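Local atomic coordinates of putative transcriptional regulator (Clostridium difficile, PDB entry 3QI7), a protein that is of unknown function but has a periplasmic-binding-protein-like fold and may bind a small ligand, possibly a sugar, as a putative lipoprotein or transcriptional regulator. Residues F159-S164 with E178-T183; T165-D170 with G231-M236; P197-N200 with D204-K207; E214-Q219 with L241-E246; M236-L241 with P264-L269. All coordinates share one frame; numbering follows the deposited sequence. Where two conformers were deposited one is given.

Overall arrangement
All five contacts lie in the domain built on the parallel sheet 191-196, 159-164, 228-231. Interaction 1 packs helix 171-186 against one face of the central strand, and interaction 2, centred about 12 Å away, joins the loops after strands 159-164 and 228-231. Interaction 3, about 11 Å from the centre of interaction 2, is tied to it by Asp-166 N to Asn-198 OD1 at 3.0 Å. On the far side of the sheet, Tyr-162 OH lies 2.5 Å from Asp-215 OD2, linking interactions 1 and 4. Interactions 4 and 5 share Leu-241 (centres about 12 Å apart) and join helix 234-247 to helices 203-223 and 263-267, respectively. No ligand marks a binding site here.

Interaction 1. Residues F159-S164 with E178-T183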
# COMPACT_ATOMS: atom_id res chain seq x y z
N PHE A 159 -21.99 3.95 8.44
CA PHE A 159 -20.75 4.18 7.71
C PHE A 159 -20.98 5.35 6.76
O PHE A 159 -21.83 5.25 5.86
CB PHE A 159 -20.38 2.93 6.91
CG PHE A 159 -19.03 2.97 6.24
CD1 PHE A 159 -18.77 3.80 5.13
CD2 PHE A 159 -18.02 2.09 6.66
CE1 PHE A 159 -17.54 3.77 4.53
CE2 PHE A 159 -16.77 2.10 6.06
CZ PHE A 159 -16.55 2.92 4.99
N ILE A 160 -20.24 6.44 6.96
CA ILE A 160 -20.35 7.64 6.09
C ILE A 160 -19.18 7.60 5.08
O ILE A 160 -18.03 7.51 5.50
CB ILE A 160 -20.36 8.97 6.89
CG1 ILE A 160 -21.17 8.85 8.19
CG2 ILE A 160 -20.94 10.13 6.04
CD1 ILE A 160 -22.67 8.43 8.08
N HIS A 161 -19.48 7.59 3.77
CA HIS A 161 -18.48 7.60 2.69
C HIS A 161 -18.48 8.94 1.96
O HIS A 161 -19.54 9.37 1.48
CB HIS A 161 -18.84 6.50 1.68
CG HIS A 161 -17.84 6.31 0.59
ND1 HIS A 161 -17.78 7.13 -0.53
CD2 HIS A 161 -16.89 5.36 0.41
CE1 HIS A 161 -16.82 6.69 -1.33
NE2 HIS A 161 -16.26 5.63 -0.78
N TYR A 162 -17.31 9.59 1.92
CA TYR A 162 -17.13 10.93 1.32
C TYR A 162 -16.17 10.83 0.13
O TYR A 162 -15.07 10.32 0.25
CB TYR A 162 -16.54 11.92 2.36
CG TYR A 162 -17.47 12.34 3.46
CD1 TYR A 162 -18.51 13.20 3.20
CD2 TYR A 162 -17.27 11.92 4.77
CE1 TYR A 162 -19.37 13.59 4.21
CE2 TYR A 162 -18.11 12.31 5.78
CZ TYR A 162 -19.16 13.16 5.50
OH TYR A 162 -20.00 13.55 6.52
N ALA A 163 -16.60 11.39 -1.02
CA ALA A 163 -15.87 11.38 -2.29
C ALA A 163 -16.60 12.33 -3.23
O ALA A 163 -17.83 12.42 -3.17
CB ALA A 163 -15.92 9.98 -2.92
N SER A 164 -15.85 13.02 -4.09
CA SER A 164 -16.44 13.88 -5.13
C SER A 164 -16.93 13.03 -6.31
O SER A 164 -16.49 11.91 -6.47
CB SER A 164 -15.40 14.89 -5.63
OG SER A 164 -14.48 14.29 -6.53
N GLU A 178 -18.64 0.43 -4.17
CA GLU A 178 -19.65 -0.58 -4.45
C GLU A 178 -19.60 -1.77 -3.46
O GLU A 178 -20.64 -2.24 -2.98
CB GLU A 178 -19.54 -1.07 -5.93
CG GLU A 178 -20.29 -2.38 -6.30
CD GLU A 178 -20.24 -2.73 -7.81
OE1 GLU A 178 -19.13 -2.85 -8.38
OE2 GLU A 178 -21.32 -2.90 -8.44
N MSE A 179 -18.40 -2.27 -3.19
CA MSE A 179 -18.26 -3.36 -2.26
C MSE A 179 -18.47 -2.91 -0.80
O MSE A 179 -19.00 -3.68 -0.02
CB MSE A 179 -16.93 -4.09 -2.44
CG MSE A 179 -16.84 -5.35 -1.62
SE MSE A 179 -18.29 -6.63 -2.01
CE MSE A 179 -17.76 -7.10 -3.82
N ILE A 180 -18.11 -1.67 -0.43
CA ILE A 180 -18.46 -1.21 0.92
C ILE A 180 -19.98 -1.23 1.09
O ILE A 180 -20.48 -1.69 2.12
CB ILE A 180 -17.94 0.20 1.25
CG1 ILE A 180 -16.43 0.18 1.33
CG2 ILE A 180 -18.50 0.71 2.60
CD1 ILE A 180 -15.79 1.59 1.19
N LYS A 181 -20.70 -0.74 0.08
CA LYS A 181 -22.17 -0.62 0.14
C LYS A 181 -22.85 -1.98 0.26
O LYS A 181 -23.78 -2.15 1.05
CB LYS A 181 -22.71 0.11 -1.11
CG LYS A 181 -24.17 0.49 -1.05
CD LYS A 181 -24.59 1.28 -2.31
CE LYS A 181 -26.04 1.76 -2.21
NZ LYS A 181 -26.48 2.51 -3.43
N GLU A 182 -22.38 -2.92 -0.54
CA GLU A 182 -22.93 -4.28 -0.58
C GLU A 182 -22.64 -4.98 0.73
O GLU A 182 -23.54 -5.59 1.37
CB GLU A 182 -22.31 -5.01 -1.77
CG GLU A 182 -22.70 -6.44 -2.02
CD GLU A 182 -21.94 -6.99 -3.24
OE1 GLU A 182 -21.91 -6.28 -4.27
OE2 GLU A 182 -21.35 -8.10 -3.15
N THR A 183 -21.40 -4.87 1.17
CA THR A 183 -21.01 -5.48 2.42
C THR A 183 -21.82 -4.91 3.59
O THR A 183 -22.37 -5.69 4.40
CB THR A 183 -19.49 -5.42 2.70
OG1 THR A 183 -18.76 -6.05 1.63
CG2 THR A 183 -19.16 -6.16 4.03
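Ile-180 carries the contact of helix segment 178-183 with strand 159-164: its CG2 meets Phe-159, and its CD1 meets His-161 and also Phe-159 CZ. Just before it in sequence, Met-179, a selenomethionine, contributes to the helix through its carbonyl, whose oxygen takes two bonds from Thr-183 that arrive from opposite faces of the carbonyl plane.

Ile-180 itself points at the strand, and its two branches divide the work. Its methyl CG2, anti to the backbone N, sits over one face of the Phe-159 ring. Ile-180 CG2 is 3.8 Å from the centroid of the Phe-159 ring and 14° off the ring normal, which meets the criteria for a CH-pi contact; the closest single pair is Ile-180 CG2 to Phe-159 CE1 at 3.7 Å. The other branch ends in CD1, which comes to the edge of the His-161 imidazole, near its plane, with Ile-180 CD1 4.0 Å from His-161 CD2. Ile-180 CD1 also grazes the phenyl ring, 4.1 Å from Phe-159 CZ. Both rings of the strand thus meet one isoleucine, Phe-159 with a face and His-161 with an edge.

At the end of the segment, Thr-183 OG1 bonds to Met-179 O over 2.9 Å, and the Thr-183 side chain packs on helix 140-153. Phe-159 touches Ser-151 of that same helix, while Ile-180 also reaches Phe-191 of the neighbouring strand.

With no hydrogen bond across the segments, this junction within the beta-alpha-beta unit 159-164, 171-186, 191-196 rests on dispersion and a weak CH-pi attraction, favoured by the burial of all three touching residues.

Interaction 2. Residues T165-D170 with G231-M236; sequences TDDLKD and GVNEYM
Asp-167 points its carboxylate at Val-232, Asn-233 and Met-236, and the oxygen OD2 makes the closest direct approaches. Asp-167 OD2 lies 3.5 Å from Val-232 CG2 and 3.6 Å from Met-236 CE, the methyl end of a selenomethionine whose extended chain comes from the opposite direction. Neither is a polar bond, and Asn-233 ND2 stays 4.2 Å from Asp-167 OD2, beyond direct bonding.

Two waters close that gap. Water 1 donates to Asp-167 OD1 at 2.6 Å and accepts from Asn-233 ND2 at 2.8 Å; water 2 donates to Asp-167 OD2 at 2.7 Å and receives a weak bond from the same amide nitrogen. Each carboxylate oxygen thus has a solvent bridge to one ND2.

Farther out, the amide is fixed by its other end. Asn-233 OD1 accepts from Met-236 N at 2.9 Å, nearly straight at the hydrogen (167°), the donor also lying close to the line of the side-chain C=O, so ND2 is directed back to the waters. In 165-170, Asp-167 N is held by Ser-164 OG; in 231-236, Val-232 packs on His-161 and Ala-163 of the central strand.

Asn-233 is a standard N-cap of helix 234-247. The contact joins the loops that follow two neighbouring parallel strands, at the C-terminal edge of the sheet, where proteins with periplasmic-binding folds commonly place their ligand cleft.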
# COMPACT_ATOMS: atom_id res chain seq x y z
N THR A 165 -17.78 13.58 -7.17
CA THR A 165 -18.22 12.80 -8.33
C THR A 165 -17.07 12.56 -9.33
O THR A 165 -17.04 11.50 -9.98
CB THR A 165 -19.48 13.38 -8.97
OG1 THR A 165 -19.28 14.74 -9.33
CG2 THR A 165 -20.65 13.32 -7.99
N ASP A 166 -16.10 13.48 -9.38
CA ASP A 166 -14.85 13.23 -10.10
C ASP A 166 -14.04 12.08 -9.51
O ASP A 166 -13.52 11.25 -10.28
CB ASP A 166 -13.96 14.47 -10.18
CG ASP A 166 -14.48 15.53 -11.17
OD1 ASP A 166 -15.41 15.28 -11.95
OD2 ASP A 166 -13.93 16.62 -11.18
N ASP A 167 -13.93 12.02 -8.18
CA ASP A 167 -13.29 10.86 -7.50
C ASP A 167 -13.92 9.53 -7.92
O ASP A 167 -13.21 8.54 -8.10
CB ASP A 167 -13.37 10.94 -5.96
CG ASP A 167 -12.55 12.07 -5.36
OD1 ASP A 167 -11.42 12.38 -5.85
OD2 ASP A 167 -13.03 12.64 -4.35
N LEU A 168 -15.24 9.50 -8.02
CA LEU A 168 -15.96 8.29 -8.43
C LEU A 168 -15.68 7.82 -9.88
O LEU A 168 -16.13 6.72 -10.25
CB LEU A 168 -17.47 8.46 -8.19
CG LEU A 168 -17.93 8.70 -6.73
CD1 LEU A 168 -19.45 8.73 -6.65
CD2 LEU A 168 -17.40 7.64 -5.79
N LYS A 169 -14.97 8.63 -10.69
CA LYS A 169 -14.54 8.24 -12.04
C LYS A 169 -13.36 7.27 -11.97
O LYS A 169 -13.11 6.51 -12.91
CB LYS A 169 -14.09 9.46 -12.87
CG LYS A 169 -15.15 10.54 -13.08
CD LYS A 169 -14.66 11.65 -14.05
CE LYS A 169 -13.35 12.31 -13.59
NZ LYS A 169 -13.10 13.63 -14.23
N ASP A 170 -12.62 7.33 -10.87
CA ASP A 170 -11.49 6.41 -10.66
C ASP A 170 -12.03 5.00 -10.39
O ASP A 170 -12.80 4.82 -9.45
CB ASP A 170 -10.62 6.89 -9.49
CG ASP A 170 -9.54 5.90 -9.10
OD1 ASP A 170 -9.88 4.80 -8.61
OD2 ASP A 170 -8.35 6.21 -9.28
N GLY A 231 -12.99 8.78 4.12
CA GLY A 231 -12.75 9.60 2.91
C GLY A 231 -11.73 8.96 1.99
O GLY A 231 -11.08 7.94 2.34
N VAL A 232 -11.55 9.56 0.82
CA VAL A 232 -10.88 8.87 -0.28
C VAL A 232 -9.53 9.45 -0.67
O VAL A 232 -8.89 8.92 -1.57
CB VAL A 232 -11.81 8.70 -1.52
CG1 VAL A 232 -13.13 8.00 -1.13
CG2 VAL A 232 -12.08 10.04 -2.22
N ASN A 233 -9.07 10.48 0.06
CA ASN A 233 -7.71 11.02 -0.12
C ASN A 233 -7.16 11.62 1.20
O ASN A 233 -7.89 11.76 2.21
CB ASN A 233 -7.66 12.06 -1.26
CG ASN A 233 -8.68 13.19 -1.07
OD1 ASN A 233 -8.69 13.86 -0.03
ND2 ASN A 233 -9.57 13.37 -2.07
N GLU A 234 -5.88 11.96 1.18
CA GLU A 234 -5.19 12.34 2.39
C GLU A 234 -5.73 13.65 2.92
O GLU A 234 -5.72 13.89 4.13
CB GLU A 234 -3.69 12.48 2.12
CG GLU A 234 -2.98 11.19 1.78
CD GLU A 234 -1.51 11.41 1.44
OE1 GLU A 234 -1.08 12.58 1.28
OE2 GLU A 234 -0.77 10.40 1.36
N TYR A 235 -6.18 14.52 2.02
CA TYR A 235 -6.72 15.83 2.43
C TYR A 235 -8.01 15.59 3.25
O TYR A 235 -8.19 16.16 4.33
CB TYR A 235 -6.97 16.75 1.23
CG TYR A 235 -7.39 18.15 1.65
CD1 TYR A 235 -6.45 19.11 2.00
CD2 TYR A 235 -8.73 18.48 1.76
CE1 TYR A 235 -6.82 20.39 2.43
CE2 TYR A 235 -9.11 19.76 2.19
CZ TYR A 235 -8.15 20.70 2.52
OH TYR A 235 -8.55 21.95 2.93
N MSE A 236 -8.88 14.71 2.75
CA MSE A 236 -10.09 14.31 3.50
C MSE A 236 -9.72 13.63 4.81
O MSE A 236 -10.38 13.90 5.83
CB MSE A 236 -11.00 13.36 2.68
CG MSE A 236 -11.58 14.00 1.48
SE MSE A 236 -13.07 12.98 0.86
CE MSE A 236 -13.25 13.77 -0.89
O HOH W 1 -9.24 12.05 -4.51
O HOH W 2 -11.94 14.95 -3.55

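Interaction 3. Residues P197-N200 with D204-K207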
# COMPACT_ATOMS: atom_id res chain seq x y z
N PRO A 197 -17.63 18.39 -2.88
CA PRO A 197 -17.32 19.24 -4.05
C PRO A 197 -16.07 18.76 -4.81
O PRO A 197 -15.06 18.39 -4.19
CB PRO A 197 -17.07 20.63 -3.43
CG PRO A 197 -17.81 20.61 -2.14
CD PRO A 197 -17.76 19.18 -1.64
N ASN A 198 -16.16 18.78 -6.13
CA ASN A 198 -15.02 18.51 -6.99
C ASN A 198 -13.90 19.48 -6.72
O ASN A 198 -14.14 20.67 -6.53
CB ASN A 198 -15.41 18.62 -8.48
CG ASN A 198 -16.21 17.44 -8.96
OD1 ASN A 198 -16.07 16.34 -8.47
ND2 ASN A 198 -17.03 17.68 -9.96
N ILE A 199 -12.68 18.97 -6.70
CA ILE A 199 -11.51 19.81 -6.48
C ILE A 199 -10.91 20.11 -7.84
O ILE A 199 -10.25 19.25 -8.43
CB ILE A 199 -10.51 19.13 -5.55
CG1 ILE A 199 -11.19 18.85 -4.20
CG2 ILE A 199 -9.25 20.02 -5.38
CD1 ILE A 199 -10.30 18.20 -3.14
N ASN A 200 -11.19 21.29 -8.37
CA ASN A 200 -10.62 21.69 -9.66
C ASN A 200 -9.45 22.66 -9.53
O ASN A 200 -8.56 22.68 -10.38
CB ASN A 200 -11.72 22.27 -10.55
CG ASN A 200 -12.75 21.22 -10.94
OD1 ASN A 200 -13.96 21.42 -10.77
ND2 ASN A 200 -12.28 20.07 -11.44
N ASP A 204 -10.82 25.18 -4.10
CA ASP A 204 -11.85 24.20 -3.81
C ASP A 204 -11.56 23.37 -2.57
O ASP A 204 -12.48 22.84 -1.96
CB ASP A 204 -12.05 23.28 -5.02
CG ASP A 204 -12.60 24.02 -6.22
OD1 ASP A 204 -13.44 24.93 -6.02
OD2 ASP A 204 -12.18 23.70 -7.35
N LYS A 205 -10.28 23.24 -2.20
CA LYS A 205 -9.89 22.49 -1.02
C LYS A 205 -10.53 23.03 0.26
O LYS A 205 -11.10 22.26 1.03
CB LYS A 205 -8.36 22.46 -0.87
CG LYS A 205 -7.67 21.57 -1.88
CD LYS A 205 -6.29 21.12 -1.38
CE LYS A 205 -5.71 20.01 -2.25
NZ LYS A 205 -5.54 20.47 -3.66
N ASN A 206 -10.43 24.34 0.51
CA ASN A 206 -11.08 24.90 1.69
C ASN A 206 -12.62 24.74 1.65
O ASN A 206 -13.26 24.65 2.69
CB ASN A 206 -10.70 26.37 1.94
CG ASN A 206 -9.38 26.53 2.72
OD1 ASN A 206 -8.97 25.66 3.53
ND2 ASN A 206 -8.72 27.67 2.50
N LYS A 207 -13.21 24.74 0.45
CA LYS A 207 -14.64 24.47 0.28
C LYS A 207 -14.92 23.02 0.72
O LYS A 207 -15.88 22.76 1.46
CB LYS A 207 -15.10 24.73 -1.16
CG LYS A 207 -14.99 26.18 -1.61
CD LYS A 207 -15.51 26.36 -3.04
CE LYS A 207 -15.96 27.79 -3.32
NZ LYS A 207 -14.90 28.79 -3.01
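The loop 197-200 passes beside the start of helix 203-223, where the nearest pair of CA atoms is Ile-199 CA and Asp-204 CA, 5.1 Å apart, before the chain turns into the helix. Asp-204, in the first turn, aims its side chain back at this loop. Its chi1 of -65° sets CG anti to its own carbonyl carbon and beside the backbone N, a position from which OD2 accepts the amide of Asn-200 at 2.8 Å from Asn-200 N. The bond is moderately bent, with an N-H...O angle of 148°, and the amide meets the anti side of the carboxylate oxygen, 20° out of its plane. The same oxygen also takes Thr-201 N, so one carboxylate oxygen holds two successive backbone amides ahead of the helix.

Van der Waals contact accompanies the bond. Asp-204 CB is 3.7 Å from Asn-198 O and 3.8 Å from Ile-199 CA, lying against the loop backbone. In an apolar contact, the methyl Ile-199 CG2 rests across the Lys-205 chain at about a right angle, 4.1 Å from Lys-205 CG. The bent end of that lysine brings its ammonium round to Glu-202, which forms a salt bridge with it.

Asn-198 points away from the helix, and its OD1 accepts a hydrogen bond from Asp-166 N in the loop after strand 159-164. Pro-197 rests on Phe-211 and Ile-199 on Val-208, both farther along helix 203-223, whereas Lys-205 leans on Tyr-235 of helix 234-247; the contact thus marks the surface corner where strand 191-196 hands over to its following helix.

Interaction 4. Residues E214-Q219 with L241-E246; sequences EDIEKQ and LTKALE
The carboxylate of Glu-217 meets the ammonium of Lys-243 on the anti side of OE2, with the nitrogen 27° out of the carboxylate plane and 2.8 Å from Glu-217 OE2. A second carboxylate, that of Glu-246, receives the same ammonium on the syn side of OE1, 25° out of its plane, at 3.2 Å from Lys-243 NZ. Together the three residues form a salt-bridge network that spans helices 203-223 and 234-247, neighbours on one side of the parallel three-stranded sheet.

Lys-243 reaches this position by folding. Its chain bends at chi2 (70°) and again at chi3, and it crosses Glu-217 at about a right angle, so that the methylenes touch too: Lys-243 CE is 3.6 Å from Glu-217 CG. The cation sits between two acids whose nearest oxygens would otherwise face like charge, which probably favours the charged form of all three groups.

Beside the salt bridges, Ile-216 and Lys-243 slide past each other in opposite directions, and the isoleucine, buried, also rests on Tyr-162 and Tyr-249. About one turn further along helix 203-223, Gln-219 NE2 donates to Asp-215 OD2, which also bonds Tyr-162 OH of the central strand. Between the two segments Ile-216 touches Lys-243 through CG2, 4.0 Å from Lys-243 CG.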
# COMPACT_ATOMS: atom_id res chain seq x y z
N GLU A 214 -19.08 20.54 8.24
CA GLU A 214 -20.50 20.72 8.48
C GLU A 214 -21.27 19.42 8.33
O GLU A 214 -22.14 19.14 9.15
CB GLU A 214 -21.08 21.82 7.59
CG GLU A 214 -20.47 23.16 7.87
CD GLU A 214 -20.68 23.62 9.32
OE1 GLU A 214 -21.83 23.52 9.81
OE2 GLU A 214 -19.70 24.07 9.94
N ASP A 215 -20.94 18.60 7.34
CA ASP A 215 -21.68 17.35 7.11
C ASP A 215 -21.45 16.32 8.25
O ASP A 215 -22.41 15.70 8.76
CB ASP A 215 -21.34 16.75 5.77
CG ASP A 215 -22.39 15.72 5.35
OD1 ASP A 215 -23.48 16.16 4.91
OD2 ASP A 215 -22.13 14.50 5.51
N ILE A 216 -20.19 16.18 8.64
CA ILE A 216 -19.82 15.30 9.76
C ILE A 216 -20.58 15.67 11.02
O ILE A 216 -21.20 14.80 11.63
CB ILE A 216 -18.29 15.28 9.99
CG1 ILE A 216 -17.59 14.62 8.79
CG2 ILE A 216 -17.94 14.52 11.29
CD1 ILE A 216 -16.12 14.82 8.74
N GLU A 217 -20.59 16.94 11.40
CA GLU A 217 -21.44 17.36 12.51
C GLU A 217 -22.90 16.86 12.36
O GLU A 217 -23.50 16.37 13.32
CB GLU A 217 -21.43 18.88 12.67
CG GLU A 217 -20.08 19.39 13.15
CD GLU A 217 -20.06 20.90 13.30
OE1 GLU A 217 -21.14 21.48 13.58
OE2 GLU A 217 -18.97 21.48 13.14
N LYS A 218 -23.43 16.96 11.15
CA LYS A 218 -24.80 16.53 10.87
C LYS A 218 -25.01 15.04 11.08
O LYS A 218 -26.04 14.61 11.63
CB LYS A 218 -25.24 16.96 9.46
CG LYS A 218 -25.43 18.47 9.36
CD LYS A 218 -26.30 18.90 8.19
CE LYS A 218 -25.56 18.86 6.86
NZ LYS A 218 -26.29 19.68 5.85
N GLN A 219 -24.02 14.26 10.64
CA GLN A 219 -24.11 12.81 10.70
C GLN A 219 -24.04 12.32 12.15
O GLN A 219 -24.76 11.38 12.52
CB GLN A 219 -23.04 12.14 9.82
CG GLN A 219 -23.06 12.56 8.32
CD GLN A 219 -24.33 12.20 7.57
OE1 GLN A 219 -25.16 11.44 8.07
NE2 GLN A 219 -24.46 12.72 6.35
N LEU A 241 -9.91 12.96 10.56
CA LEU A 241 -9.19 12.59 11.78
C LEU A 241 -9.18 13.75 12.79
O LEU A 241 -9.39 13.55 13.98
CB LEU A 241 -7.78 12.15 11.44
CG LEU A 241 -7.65 10.73 10.86
CD1 LEU A 241 -6.23 10.49 10.36
CD2 LEU A 241 -8.09 9.65 11.88
N THR A 242 -8.92 14.96 12.31
CA THR A 242 -8.98 16.15 13.15
C THR A 242 -10.34 16.30 13.83
O THR A 242 -10.41 16.49 15.04
CB THR A 242 -8.64 17.40 12.33
OG1 THR A 242 -7.35 17.22 11.74
CG2 THR A 242 -8.65 18.68 13.21
N LYS A 243 -11.42 16.19 13.07
CA LYS A 243 -12.78 16.30 13.64
C LYS A 243 -13.12 15.13 14.60
O LYS A 243 -13.86 15.33 15.59
CB LYS A 243 -13.83 16.45 12.53
CG LYS A 243 -15.21 16.83 12.97
CD LYS A 243 -15.26 18.25 13.48
CE LYS A 243 -16.53 18.94 13.12
NZ LYS A 243 -16.56 20.26 13.82
N ALA A 244 -12.58 13.94 14.32
CA ALA A 244 -12.76 12.76 15.18
C ALA A 244 -12.27 13.00 16.61
O ALA A 244 -12.85 12.48 17.56
CB ALA A 244 -12.02 11.54 14.61
N LEU A 245 -11.19 13.78 16.75
CA LEU A 245 -10.67 14.12 18.08
C LEU A 245 -11.68 14.92 18.91
O LEU A 245 -11.75 14.79 20.13
CB LEU A 245 -9.31 14.87 17.98
CG LEU A 245 -8.15 14.04 17.40
CD1 LEU A 245 -6.82 14.80 17.52
CD2 LEU A 245 -8.00 12.63 18.03
N GLU A 246 -12.49 15.73 18.22
CA GLU A 246 -13.51 16.57 18.85
C GLU A 246 -14.81 15.80 19.12
O GLU A 246 -15.36 15.85 20.22
CB GLU A 246 -13.77 17.79 17.96
CG GLU A 246 -14.76 18.84 18.50
CD GLU A 246 -15.42 19.65 17.38
OE1 GLU A 246 -14.73 19.97 16.39
OE2 GLU A 246 -16.63 19.94 17.48

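Interaction 5. Residues M236-L241 with P264-L269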
# COMPACT_ATOMS: atom_id res chain seq x y z
N MSE A 236 -8.88 14.71 2.75
CA MSE A 236 -10.09 14.31 3.50
C MSE A 236 -9.72 13.63 4.81
O MSE A 236 -10.38 13.90 5.83
CB MSE A 236 -11.00 13.36 2.68
CG MSE A 236 -11.58 14.00 1.48
SE MSE A 236 -13.07 12.98 0.86
CE MSE A 236 -13.25 13.77 -0.89
N ASP A 237 -8.68 12.76 4.78
CA ASP A 237 -8.26 12.03 5.97
C ASP A 237 -7.90 13.02 7.08
O ASP A 237 -8.24 12.82 8.25
CB ASP A 237 -7.03 11.16 5.72
CG ASP A 237 -7.33 9.93 4.86
OD1 ASP A 237 -8.48 9.43 4.88
OD2 ASP A 237 -6.38 9.51 4.17
N GLU A 238 -7.20 14.07 6.70
CA GLU A 238 -6.78 15.09 7.66
C GLU A 238 -7.96 15.78 8.36
O GLU A 238 -7.99 15.90 9.61
CB GLU A 238 -5.88 16.13 6.96
CG GLU A 238 -5.12 17.03 7.99
CD GLU A 238 -4.18 18.07 7.36
OE1 GLU A 238 -4.57 18.76 6.37
OE2 GLU A 238 -3.03 18.22 7.85
N VAL A 239 -8.92 16.24 7.56
CA VAL A 239 -10.14 16.89 8.06
C VAL A 239 -10.92 15.90 8.95
O VAL A 239 -11.35 16.26 10.05
CB VAL A 239 -11.06 17.36 6.90
CG1 VAL A 239 -12.43 17.79 7.43
CG2 VAL A 239 -10.36 18.47 6.06
N ILE A 240 -11.05 14.65 8.48
CA ILE A 240 -11.82 13.61 9.20
C ILE A 240 -11.21 13.19 10.55
O ILE A 240 -11.94 13.02 11.53
CB ILE A 240 -12.02 12.36 8.30
CG1 ILE A 240 -12.99 12.71 7.19
CG2 ILE A 240 -12.56 11.14 9.09
CD1 ILE A 240 -12.95 11.76 6.01
N LEU A 241 -9.91 12.96 10.56
CA LEU A 241 -9.19 12.59 11.78
C LEU A 241 -9.18 13.75 12.79
O LEU A 241 -9.39 13.55 13.98
CB LEU A 241 -7.78 12.15 11.44
CG LEU A 241 -7.65 10.73 10.86
CD1 LEU A 241 -6.23 10.49 10.36
CD2 LEU A 241 -8.09 9.65 11.88
N PRO A 264 0.75 11.96 11.91
CA PRO A 264 1.66 12.74 12.75
C PRO A 264 1.27 14.20 12.92
O PRO A 264 1.34 14.73 14.03
CB PRO A 264 3.00 12.60 12.03
CG PRO A 264 2.88 11.29 11.33
CD PRO A 264 1.48 11.27 10.82
N SER A 265 0.83 14.85 11.86
CA SER A 265 0.33 16.22 11.99
C SER A 265 -0.96 16.28 12.83
O SER A 265 -1.15 17.18 13.64
CB SER A 265 0.10 16.81 10.59
OG SER A 265 -1.03 17.63 10.58
N VAL A 266 -1.86 15.31 12.65
CA VAL A 266 -3.15 15.34 13.37
C VAL A 266 -2.96 15.13 14.88
O VAL A 266 -3.55 15.85 15.69
CB VAL A 266 -4.14 14.32 12.75
CG1 VAL A 266 -5.38 14.08 13.64
CG2 VAL A 266 -4.55 14.84 11.36
N MSE A 267 -2.09 14.20 15.23
CA MSE A 267 -1.85 13.85 16.64
C MSE A 267 -0.82 14.75 17.32
O MSE A 267 -0.63 14.65 18.53
CB MSE A 267 -1.43 12.41 16.79
CG MSE A 267 -2.36 11.40 16.12
SE MSE A 267 -4.23 11.46 16.67
CE MSE A 267 -4.08 10.19 18.17
N GLY A 268 -0.16 15.62 16.57
CA GLY A 268 0.87 16.50 17.12
C GLY A 268 2.18 15.78 17.37
O GLY A 268 2.81 15.98 18.39
N LEU A 269 2.58 14.91 16.45
CA LEU A 269 3.83 14.16 16.56
C LEU A 269 4.84 14.77 15.59
O LEU A 269 4.44 15.28 14.53
CB LEU A 269 3.62 12.70 16.15
CG LEU A 269 2.70 11.87 17.04
CD1 LEU A 269 2.48 10.52 16.42
CD2 LEU A 269 3.34 11.76 18.44
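Val-266 drives its two methyls against segment 236-241 of helix 234-247, one toward Leu-241 and the other toward Glu-238. With chi1 at 167°, CG1 stands anti to the backbone N and CG2 anti to the carbonyl carbon, so the fork of the side chain straddles the turn between those two residues. Val-266 CG1 lies 3.8 Å from Leu-241 CB and 3.9 Å from Leu-241 C, contacting the root of the leucine and its backbone. Val-266 CG2 is 4.0 Å from Glu-238 O and 4.1 Å from Glu-238 CG.

Glu-238 runs obliquely across Val-266. Its CG is anti to the backbone N (chi1 -166°) and the chain continues extended, which carries the carboxylate past the methyl toward Ser-265. There Ser-265 OG donates a weak hydrogen bond to Glu-238 OE2, the two atoms being 3.4 Å apart. Glu-238 O, next to the valine methyl, is satisfied by Thr-242 OG1 of its own helix.

The short helix 263-267 stops immediately after the contact. Gly-268 has a positive phi of 77°, and Leu-269 N bonds to Pro-264 O at 2.7 Å; with the weak bond from Gly-268 N to Ser-265 O, this fits a Schellman motif. Leu-269 then packs on helix 279-292, while Val-239, on the other side of helix 234-247, packs on helix 203-223.

The chemistry is mainly dispersive: a branched valine fitted against a helix backbone, with a weak serine-carboxylate hydrogen bond beside it that probably adds little strength.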